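Local atomic coordinates of chorismate synthase (Aquifex aeolicus, PDB entry 1Q1L), a protein that probably catalyses the last step of chorismate biosynthesis, eliminating phosphate from 5-enolpyruvylshikimate-3-phosphate with reduced FMN as cofactor. Residues V175-D180 with P207-E212; K181-N186 with L191-K196; E201-F206 with A358-G363. One frame throughout, in Å; residues are numbered along the deposited sequence.

The three contacts lie in one region of the chain, and their centres are 13 to 14 Å apart. Contact 1 is on the surface and rests on charge and water. Contact 2 is partly buried and is a pair of aromatic rings. Contact 3 is buried and joins an arginine to a helix serine. Loop and helix segments make all three, and no strand takes part directly. Contacts 1 and 2 use successive pieces of the connection after strand 173-174. Residues 201-206 of contact 3 run straight into 207-212 of contact 1. Leu178 touches both Tyr193 and Pro205, so a residue of contact 1 links it to the other two.

Contact 1 (V175-D180 with P207-E212); sequences VEELKD and PEKDEE
Glu177 and Lys209 reach for each other from opposite directions at the protein surface. They form part of a salt-bridge network that also takes in Glu212. The ion pair between Glu177 OE2 and Lys209 NZ is long, at 3.7 Å. The carboxylate oxygen lies nearer to the last carbon of the lysine: Glu177 OE2 is 3.0 Å from Lys209 CE. The acid therefore sits beside the end of the chain and does not meet the ammonium group head-on. A water also bridges the two. It accepts a good hydrogen bond of 2.8 Å from Lys209 NZ but donates only a weak one to Glu177 OE1. Each oxygen of the carboxylate thus has its own route to the lysine, one direct and one through water.

Both chains bend at their second torsion (chi2 89° in Glu177, -81° in Lys209), and these bends set OE2 of the acid alongside CE of the lysine. Lys209 NZ makes a second long ion pair, 3.8 Å from Glu212 OE2. The other oxygen of Glu212 pairs with Lys173. With Glu177 and Glu212 both near it, the charge on Lys209 is likely to be stabilised.

Behind these charges are short backbone turns. Glu177 belongs to a 3-10 turn, in which Leu178 N bonds to Val175 O and Lys179 N to Glu176 O. The CB of Glu177 packs on the ring of Phe206, and Leu178 packs inward against strand 162-170. Lys209 lies in the turn that leads into the helix of 210-221, next to a bond from Asp210 N to Pro207 O. Asp210 itself is tied back to the preceding loop: its OD1 is hydrogen-bonded to Ser200 OG, and its OD2 accepts from Glu201 N.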
loop_
_atom_site.group_PDB
_atom_site.type_symbol
_atom_site.label_atom_id
_atom_site.label_comp_id
_atom_site.label_asym_id
_atom_site.label_seq_id
_atom_site.Cartn_x
_atom_site.Cartn_y
_atom_site.Cartn_z
ATOM N N VAL A 175 1.158 -15.544 -37.497
ATOM C CA VAL A 175 1.615 -14.592 -38.499
ATOM C C VAL A 175 3.081 -14.957 -38.709
ATOM O O VAL A 175 3.956 -14.550 -37.947
ATOM C CB VAL A 175 1.502 -13.132 -38.008
ATOM C CG1 VAL A 175 2.128 -12.194 -39.028
ATOM C CG2 VAL A 175 0.035 -12.764 -37.794
ATOM N N GLU A 176 3.333 -15.740 -39.752
ATOM C CA GLU A 176 4.673 -16.217 -40.067
ATOM C C GLU A 176 5.721 -15.141 -40.303
ATOM O O GLU A 176 6.893 -15.340 -39.991
ATOM C CB GLU A 176 4.602 -17.157 -41.270
ATOM C CG GLU A 176 3.632 -18.316 -41.067
ATOM C CD GLU A 176 4.006 -19.203 -39.888
ATOM O OE1 GLU A 176 3.235 -20.136 -39.580
ATOM O OE2 GLU A 176 5.070 -18.979 -39.270
ATOM N N GLU A 177 5.310 -14.002 -40.848
ATOM C CA GLU A 177 6.249 -12.919 -41.101
ATOM C C GLU A 177 6.905 -12.400 -39.824
ATOM O O GLU A 177 7.955 -11.764 -39.882
ATOM C CB GLU A 177 5.552 -11.746 -41.801
ATOM C CG GLU A 177 5.019 -12.068 -43.185
ATOM C CD GLU A 177 3.609 -12.612 -43.160
ATOM O OE1 GLU A 177 3.268 -13.358 -42.217
ATOM O OE2 GLU A 177 2.843 -12.299 -44.094
ATOM N N LEU A 178 6.300 -12.682 -38.674
ATOM C CA LEU A 178 6.836 -12.183 -37.406
ATOM C C LEU A 178 7.587 -13.191 -36.545
ATOM O O LEU A 178 7.843 -12.927 -35.371
ATOM C CB LEU A 178 5.703 -11.564 -36.580
ATOM C CG LEU A 178 4.866 -10.517 -37.320
ATOM C CD1 LEU A 178 3.739 -10.015 -36.419
ATOM C CD2 LEU A 178 5.760 -9.372 -37.753
ATOM N N LYS A 179 7.945 -14.334 -37.119
ATOM C CA LYS A 179 8.670 -15.360 -36.373
ATOM C C LYS A 179 10.073 -14.874 -35.999
ATOM O O LYS A 179 10.601 -15.226 -34.949
ATOM C CB LYS A 179 8.765 -16.647 -37.201
ATOM C CG LYS A 179 7.422 -17.240 -37.614
ATOM C CD LYS A 179 7.071 -18.482 -36.803
ATOM C CE LYS A 179 6.479 -18.137 -35.449
ATOM N NZ LYS A 179 5.126 -17.535 -35.589
ATOM N N ASP A 180 10.682 -14.078 -36.872
ATOM C CA ASP A 180 12.010 -13.521 -36.616
ATOM C C ASP A 180 11.754 -12.287 -35.742
ATOM O O ASP A 180 11.113 -11.338 -36.182
ATOM C CB ASP A 180 12.664 -13.122 -37.945
ATOM C CG ASP A 180 14.042 -12.505 -37.766
ATOM O OD1 ASP A 180 14.742 -12.329 -38.787
ATOM O OD2 ASP A 180 14.430 -12.186 -36.619
ATOM N N PRO A 207 -3.113 -6.959 -42.827
ATOM C CA PRO A 207 -4.531 -7.017 -43.189
ATOM C C PRO A 207 -4.866 -7.915 -44.378
ATOM O O PRO A 207 -5.929 -8.538 -44.404
ATOM C CB PRO A 207 -4.880 -5.552 -43.440
ATOM C CG PRO A 207 -3.987 -4.835 -42.483
ATOM C CD PRO A 207 -2.675 -5.560 -42.686
ATOM N N GLU A 208 -3.976 -7.987 -45.364
ATOM C CA GLU A 208 -4.239 -8.834 -46.524
ATOM C C GLU A 208 -4.556 -10.252 -46.058
ATOM O O GLU A 208 -5.369 -10.946 -46.668
ATOM C CB GLU A 208 -3.035 -8.873 -47.469
ATOM C CG GLU A 208 -1.802 -9.535 -46.886
ATOM C CD GLU A 208 -0.796 -8.534 -46.364
ATOM O OE1 GLU A 208 -1.187 -7.651 -45.568
ATOM O OE2 GLU A 208 0.389 -8.634 -46.750
ATOM N N LYS A 209 -3.912 -10.659 -44.966
ATOM C CA LYS A 209 -4.088 -11.989 -44.383
ATOM C C LYS A 209 -5.453 -12.166 -43.723
ATOM O O LYS A 209 -5.860 -13.287 -43.419
ATOM C CB LYS A 209 -3.000 -12.247 -43.337
ATOM C CG LYS A 209 -1.573 -12.247 -43.866
ATOM C CD LYS A 209 -1.214 -13.579 -44.501
ATOM C CE LYS A 209 0.271 -13.650 -44.844
ATOM N NZ LYS A 209 0.694 -15.029 -45.235
ATOM N N ASP A 210 -6.154 -11.061 -43.496
ATOM C CA ASP A 210 -7.464 -11.104 -42.854
ATOM C C ASP A 210 -8.374 -12.199 -43.395
ATOM O O ASP A 210 -8.745 -13.120 -42.664
ATOM C CB ASP A 210 -8.156 -9.745 -42.978
ATOM C CG ASP A 210 -7.657 -8.738 -41.949
ATOM O OD1 ASP A 210 -6.428 -8.665 -41.722
ATOM O OD2 ASP A 210 -8.500 -8.014 -41.371
ATOM N N GLU A 211 -8.729 -12.098 -44.674
ATOM C CA GLU A 211 -9.602 -13.085 -45.303
ATOM C C GLU A 211 -9.112 -14.495 -45.007
ATOM O O GLU A 211 -9.903 -15.384 -44.686
ATOM C CB GLU A 211 -9.647 -12.856 -46.813
ATOM C CG GLU A 211 -10.045 -11.442 -47.198
ATOM C CD GLU A 211 -11.328 -11.000 -46.523
ATOM O OE1 GLU A 211 -12.358 -11.689 -46.695
ATOM O OE2 GLU A 211 -11.302 -9.965 -45.821
ATOM N N GLU A 212 -7.802 -14.689 -45.112
ATOM C CA GLU A 212 -7.197 -15.986 -44.847
ATOM C C GLU A 212 -7.494 -16.424 -43.416
ATOM O O GLU A 212 -7.903 -17.561 -43.178
ATOM C CB GLU A 212 -5.686 -15.910 -45.063
ATOM C CG GLU A 212 -4.959 -17.220 -44.810
ATOM C CD GLU A 212 -3.467 -17.099 -45.025
ATOM O OE1 GLU A 212 -2.754 -18.112 -44.856
ATOM O OE2 GLU A 212 -3.004 -15.991 -45.367
HETATM O O HOH W 1 0.855 -15.864 -42.565
#

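Contact 2 (K181-N186 with L191-K196); sequences KSYFAN and LSYHEK
Tyr193 sets the edge of its ring over one face of Tyr183, a T-shaped stack. The ring centroids are 5.3 Å apart and the planes stand at 88°. A single atom of Tyr193 does the touching. Its CE2 lies 3.7 Å from Tyr183 CG, offset from the ring centre toward the rim, and 3.9 Å from Tyr183 CD1. It is the CB end of the Tyr183 ring that is touched, away from the hydroxyl. The first torsion of Tyr183 (chi1 64°) puts CG between the backbone N and the carbonyl carbon, and from there the ring presents its face to helix 187-197.

The hydroxyl of Tyr183 is held separately. Lys181 NZ donates to Tyr183 OH at 2.8 Å, and Glu232 OE1 is hydrogen-bonded to the same oxygen. Glu232 OE2 also forms a salt bridge with Lys181 NZ, so lysine, phenol and carboxylate make one polar cluster. Replacing Tyr183 by alanine is likely to leave Tyr193 CE2 without the ring face it meets and to cost Lys181 and Glu232 their shared phenol oxygen.

The connection between the tyrosines is short: a 3-10 turn at 182-184, then Asn186, which N-caps helix 187-197 through its OD1. Tyr193 also meets Phe166 of strand 162-170 edge-to-face, while Leu178 touches both tyrosines. Phe184 lies on strands 229-236 and 317-323. The pair lies between helix 187-197 and the five-stranded antiparallel sheet, which Tyr193 reaches through Phe166.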
loop_
_atom_site.group_PDB
_atom_site.type_symbol
_atom_site.label_atom_id
_atom_site.label_comp_id
_atom_site.label_asym_id
_atom_site.label_seq_id
_atom_site.Cartn_x
_atom_site.Cartn_y
_atom_site.Cartn_z
ATOM N N LYS A 181 12.252 -12.303 -34.510
ATOM C CA LYS A 181 12.012 -11.202 -33.574
ATOM C C LYS A 181 13.006 -10.046 -33.570
ATOM O O LYS A 181 13.100 -9.304 -32.589
ATOM C CB LYS A 181 11.888 -11.759 -32.154
ATOM C CG LYS A 181 10.789 -12.787 -31.994
ATOM C CD LYS A 181 9.444 -12.232 -32.449
ATOM C CE LYS A 181 8.345 -13.264 -32.293
ATOM N NZ LYS A 181 7.049 -12.724 -32.780
ATOM N N SER A 182 13.737 -9.875 -34.664
ATOM C CA SER A 182 14.707 -8.795 -34.738
ATOM C C SER A 182 13.999 -7.444 -34.687
ATOM O O SER A 182 14.577 -6.451 -34.249
ATOM C CB SER A 182 15.516 -8.900 -36.032
ATOM O OG SER A 182 14.660 -8.764 -37.151
ATOM N N TYR A 183 12.748 -7.401 -35.132
ATOM C CA TYR A 183 12.007 -6.146 -35.128
ATOM C C TYR A 183 11.775 -5.572 -33.720
ATOM O O TYR A 183 11.368 -4.416 -33.580
ATOM C CB TYR A 183 10.674 -6.310 -35.873
ATOM C CG TYR A 183 9.695 -7.275 -35.243
ATOM C CD1 TYR A 183 8.912 -6.897 -34.145
ATOM C CD2 TYR A 183 9.562 -8.570 -35.732
ATOM C CE1 TYR A 183 8.021 -7.798 -33.555
ATOM C CE2 TYR A 183 8.682 -9.473 -35.150
ATOM C CZ TYR A 183 7.915 -9.082 -34.064
ATOM O OH TYR A 183 7.054 -9.989 -33.494
ATOM N N PHE A 184 12.045 -6.368 -32.683
ATOM C CA PHE A 184 11.887 -5.911 -31.296
ATOM C C PHE A 184 12.785 -4.699 -31.057
ATOM O O PHE A 184 12.565 -3.919 -30.131
ATOM C CB PHE A 184 12.307 -7.002 -30.301
ATOM C CG PHE A 184 11.279 -8.070 -30.074
ATOM C CD1 PHE A 184 10.075 -8.073 -30.772
ATOM C CD2 PHE A 184 11.523 -9.081 -29.149
ATOM C CE1 PHE A 184 9.128 -9.070 -30.552
ATOM C CE2 PHE A 184 10.585 -10.081 -28.920
ATOM C CZ PHE A 184 9.381 -10.076 -29.626
ATOM N N ALA A 185 13.823 -4.561 -31.875
ATOM C CA ALA A 185 14.747 -3.447 -31.731
ATOM C C ALA A 185 14.494 -2.383 -32.786
ATOM O O ALA A 185 15.343 -1.532 -33.024
ATOM C CB ALA A 185 16.181 -3.950 -31.835
ATOM N N ASN A 186 13.319 -2.415 -33.406
ATOM C CA ASN A 186 13.010 -1.461 -34.464
ATOM C C ASN A 186 11.721 -0.665 -34.230
ATOM O O ASN A 186 10.635 -1.103 -34.613
ATOM C CB ASN A 186 12.911 -2.215 -35.793
ATOM C CG ASN A 186 13.040 -1.305 -36.987
ATOM O OD1 ASN A 186 12.437 -0.232 -37.036
ATOM N ND2 ASN A 186 13.823 -1.734 -37.970
ATOM N N LEU A 191 5.916 0.311 -34.713
ATOM C CA LEU A 191 4.874 1.303 -34.951
ATOM C C LEU A 191 4.136 0.947 -36.232
ATOM O O LEU A 191 2.914 1.085 -36.323
ATOM C CB LEU A 191 5.482 2.704 -35.064
ATOM C CG LEU A 191 4.470 3.859 -35.072
ATOM C CD1 LEU A 191 3.590 3.771 -33.831
ATOM C CD2 LEU A 191 5.194 5.201 -35.121
ATOM N N SER A 192 4.893 0.475 -37.216
ATOM C CA SER A 192 4.340 0.083 -38.503
ATOM C C SER A 192 3.330 -1.046 -38.335
ATOM O O SER A 192 2.227 -0.995 -38.884
ATOM C CB SER A 192 5.471 -0.370 -39.435
ATOM O OG SER A 192 4.962 -0.978 -40.607
ATOM N N TYR A 193 3.712 -2.068 -37.577
ATOM C CA TYR A 193 2.831 -3.203 -37.349
ATOM C C TYR A 193 1.567 -2.794 -36.603
ATOM O O TYR A 193 0.486 -3.321 -36.862
ATOM C CB TYR A 193 3.564 -4.302 -36.572
ATOM C CG TYR A 193 4.709 -4.935 -37.337
ATOM C CD1 TYR A 193 4.635 -5.109 -38.722
ATOM C CD2 TYR A 193 5.846 -5.393 -36.678
ATOM C CE1 TYR A 193 5.665 -5.729 -39.428
ATOM C CE2 TYR A 193 6.884 -6.015 -37.374
ATOM C CZ TYR A 193 6.784 -6.181 -38.746
ATOM O OH TYR A 193 7.789 -6.813 -39.436
ATOM N N HIS A 194 1.699 -1.855 -35.671
ATOM C CA HIS A 194 0.541 -1.396 -34.922
ATOM C C HIS A 194 -0.412 -0.650 -35.849
ATOM O O HIS A 194 -1.629 -0.846 -35.795
ATOM C CB HIS A 194 0.972 -0.480 -33.770
ATOM C CG HIS A 194 -0.175 0.158 -33.051
ATOM N ND1 HIS A 194 -0.653 1.410 -33.374
ATOM C CD2 HIS A 194 -0.964 -0.301 -32.053
ATOM C CE1 HIS A 194 -1.689 1.694 -32.606
ATOM N NE2 HIS A 194 -1.899 0.673 -31.796
ATOM N N GLU A 195 0.146 0.200 -36.705
ATOM C CA GLU A 195 -0.669 0.969 -37.639
ATOM C C GLU A 195 -1.450 0.039 -38.562
ATOM O O GLU A 195 -2.633 0.262 -38.811
ATOM C CB GLU A 195 0.208 1.909 -38.468
ATOM C CG GLU A 195 0.811 3.064 -37.687
ATOM C CD GLU A 195 -0.236 4.054 -37.207
ATOM O OE1 GLU A 195 -0.960 4.611 -38.062
ATOM O OE2 GLU A 195 -0.335 4.278 -35.978
ATOM N N LYS A 196 -0.799 -1.005 -39.063
ATOM C CA LYS A 196 -1.483 -1.943 -39.945
ATOM C C LYS A 196 -2.530 -2.736 -39.171
ATOM O O LYS A 196 -3.620 -2.996 -39.677
ATOM C CB LYS A 196 -0.478 -2.887 -40.620
ATOM C CG LYS A 196 0.302 -2.225 -41.757
ATOM C CD LYS A 196 1.211 -3.206 -42.495
ATOM C CE LYS A 196 2.444 -3.572 -41.675
ATOM N NZ LYS A 196 3.358 -4.497 -42.410
#

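Contact 3 (E201-F206 with A358-G363); sequences ELRIPF and AASVVG
Helix 356-379 meets the loop between helices 187-197 and 210-221 in the interior of the chain, where Arg203 reaches Ser360 and Val361. The edge of the Arg203 guanidinium meets the serine oxygen. Arg203 NE donates to Ser360 OG at 3.3 Å, with an N-H...O angle of 153°. The oxygen is only 7° out of the guanidinium plane. A second bond from Arg203 NH2 to Ser360 OG, also 3.3 Å, is doubtful, because the place of NH2 is less sure. Ser360 OG in turn gives its own proton to Pro357 O, one turn back in the helix. OG stands between the backbone N and the carbonyl carbon (chi1 67°), which lets it bond to Pro357 O while it accepts from Arg203. Val361 adds an apolar flank, its CG2 4.2 Å from Arg203 NE.

The charge of Arg203 is met elsewhere: its NH1 forms a salt bridge with Glu198. Arg203 itself has a left-handed backbone conformation, and its main chain is hydrogen-bonded to Val167 of strand 162-170. The side chain of Val361 also lies about 4 Å from that of Arg47, a predicted NADP(+)-binding residue. The contact thus links a loop lying against the five-stranded sheet to the buried first turns of helix 356-379, consistent with the beta-alpha-beta sandwich topology of chorismate synthase.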
loop_
_atom_site.group_PDB
_atom_site.type_symbol
_atom_site.label_atom_id
_atom_site.label_comp_id
_atom_site.label_asym_id
_atom_site.label_seq_id
_atom_site.Cartn_x
_atom_site.Cartn_y
_atom_site.Cartn_z
ATOM N N GLU A 201 -9.269 -6.494 -39.166
ATOM C CA GLU A 201 -10.468 -6.842 -38.423
ATOM C C GLU A 201 -10.085 -7.739 -37.251
ATOM O O GLU A 201 -10.890 -7.977 -36.352
ATOM C CB GLU A 201 -11.455 -7.560 -39.346
ATOM C CG GLU A 201 -12.837 -7.743 -38.754
ATOM C CD GLU A 201 -13.832 -8.269 -39.769
ATOM O OE1 GLU A 201 -13.599 -9.369 -40.313
ATOM O OE2 GLU A 201 -14.848 -7.585 -40.025
ATOM N N LEU A 202 -8.846 -8.226 -37.270
ATOM C CA LEU A 202 -8.328 -9.099 -36.220
ATOM C C LEU A 202 -7.065 -8.496 -35.605
ATOM O O LEU A 202 -6.363 -9.147 -34.830
ATOM C CB LEU A 202 -8.004 -10.478 -36.799
ATOM C CG LEU A 202 -9.171 -11.285 -37.381
ATOM C CD1 LEU A 202 -8.625 -12.402 -38.251
ATOM C CD2 LEU A 202 -10.037 -11.845 -36.256
ATOM N N ARG A 203 -6.777 -7.251 -35.969
ATOM C CA ARG A 203 -5.606 -6.541 -35.467
ATOM C C ARG A 203 -4.293 -7.270 -35.748
ATOM O O ARG A 203 -3.364 -7.238 -34.929
ATOM C CB ARG A 203 -5.742 -6.270 -33.962
ATOM C CG ARG A 203 -6.855 -5.282 -33.567
ATOM C CD ARG A 203 -6.258 -4.014 -32.959
ATOM N NE ARG A 203 -5.224 -4.384 -32.006
ATOM C CZ ARG A 203 -4.043 -3.793 -31.894
ATOM N NH1 ARG A 203 -3.712 -2.770 -32.670
ATOM N NH2 ARG A 203 -3.170 -4.263 -31.022
ATOM N N ILE A 204 -4.218 -7.942 -36.896
ATOM C CA ILE A 204 -2.987 -8.619 -37.287
ATOM C C ILE A 204 -2.197 -7.617 -38.133
ATOM O O ILE A 204 -2.778 -6.812 -38.857
ATOM C CB ILE A 204 -3.258 -9.913 -38.098
ATOM C CG1 ILE A 204 -4.258 -9.636 -39.219
ATOM C CG2 ILE A 204 -3.763 -11.009 -37.173
ATOM C CD1 ILE A 204 -4.532 -10.849 -40.099
ATOM N N PRO A 205 -0.861 -7.643 -38.035
ATOM C CA PRO A 205 0.043 -6.750 -38.764
ATOM C C PRO A 205 -0.056 -6.765 -40.296
ATOM O O PRO A 205 0.506 -5.896 -40.954
ATOM C CB PRO A 205 1.424 -7.199 -38.287
ATOM C CG PRO A 205 1.161 -7.785 -36.958
ATOM C CD PRO A 205 -0.092 -8.560 -37.181
ATOM N N PHE A 206 -0.749 -7.748 -40.861
ATOM C CA PHE A 206 -0.885 -7.836 -42.315
ATOM C C PHE A 206 -2.342 -8.052 -42.705
ATOM O O PHE A 206 -2.778 -9.185 -42.908
ATOM C CB PHE A 206 -0.016 -8.976 -42.857
ATOM C CG PHE A 206 1.436 -8.858 -42.481
ATOM C CD1 PHE A 206 1.875 -9.233 -41.216
ATOM C CD2 PHE A 206 2.359 -8.331 -43.377
ATOM C CE1 PHE A 206 3.208 -9.083 -40.847
ATOM C CE2 PHE A 206 3.696 -8.176 -43.018
ATOM C CZ PHE A 206 4.121 -8.552 -41.750
ATOM N N ALA A 358 -9.367 -7.858 -28.881
ATOM C CA ALA A 358 -9.767 -6.997 -27.778
ATOM C C ALA A 358 -8.713 -7.096 -26.679
ATOM O O ALA A 358 -8.295 -6.085 -26.119
ATOM C CB ALA A 358 -11.126 -7.425 -27.239
ATOM N N ALA A 359 -8.280 -8.317 -26.388
ATOM C CA ALA A 359 -7.279 -8.536 -25.352
ATOM C C ALA A 359 -6.070 -7.650 -25.581
ATOM O O ALA A 359 -5.604 -6.974 -24.664
ATOM C CB ALA A 359 -6.855 -10.000 -25.319
ATOM N N SER A 360 -5.570 -7.642 -26.812
ATOM C CA SER A 360 -4.405 -6.835 -27.139
ATOM C C SER A 360 -4.633 -5.362 -26.804
ATOM O O SER A 360 -3.710 -4.675 -26.375
ATOM C CB SER A 360 -4.042 -6.985 -28.620
ATOM O OG SER A 360 -5.042 -6.430 -29.454
ATOM N N VAL A 361 -5.852 -4.872 -26.992
ATOM C CA VAL A 361 -6.135 -3.472 -26.687
ATOM C C VAL A 361 -6.101 -3.237 -25.174
ATOM O O VAL A 361 -5.692 -2.173 -24.710
ATOM C CB VAL A 361 -7.511 -3.035 -27.242
ATOM C CG1 VAL A 361 -7.832 -1.615 -26.770
ATOM C CG2 VAL A 361 -7.497 -3.094 -28.772
ATOM N N VAL A 362 -6.541 -4.230 -24.408
ATOM C CA VAL A 362 -6.523 -4.131 -22.953
ATOM C C VAL A 362 -5.057 -4.220 -22.524
ATOM O O VAL A 362 -4.637 -3.604 -21.538
ATOM C CB VAL A 362 -7.321 -5.284 -22.307
ATOM C CG1 VAL A 362 -7.216 -5.212 -20.785
ATOM C CG2 VAL A 362 -8.787 -5.208 -22.747
ATOM N N GLY A 363 -4.274 -4.983 -23.285
ATOM C CA GLY A 363 -2.862 -5.125 -22.967
ATOM C C GLY A 363 -2.153 -3.789 -23.062
ATOM O O GLY A 363 -1.259 -3.490 -22.265
#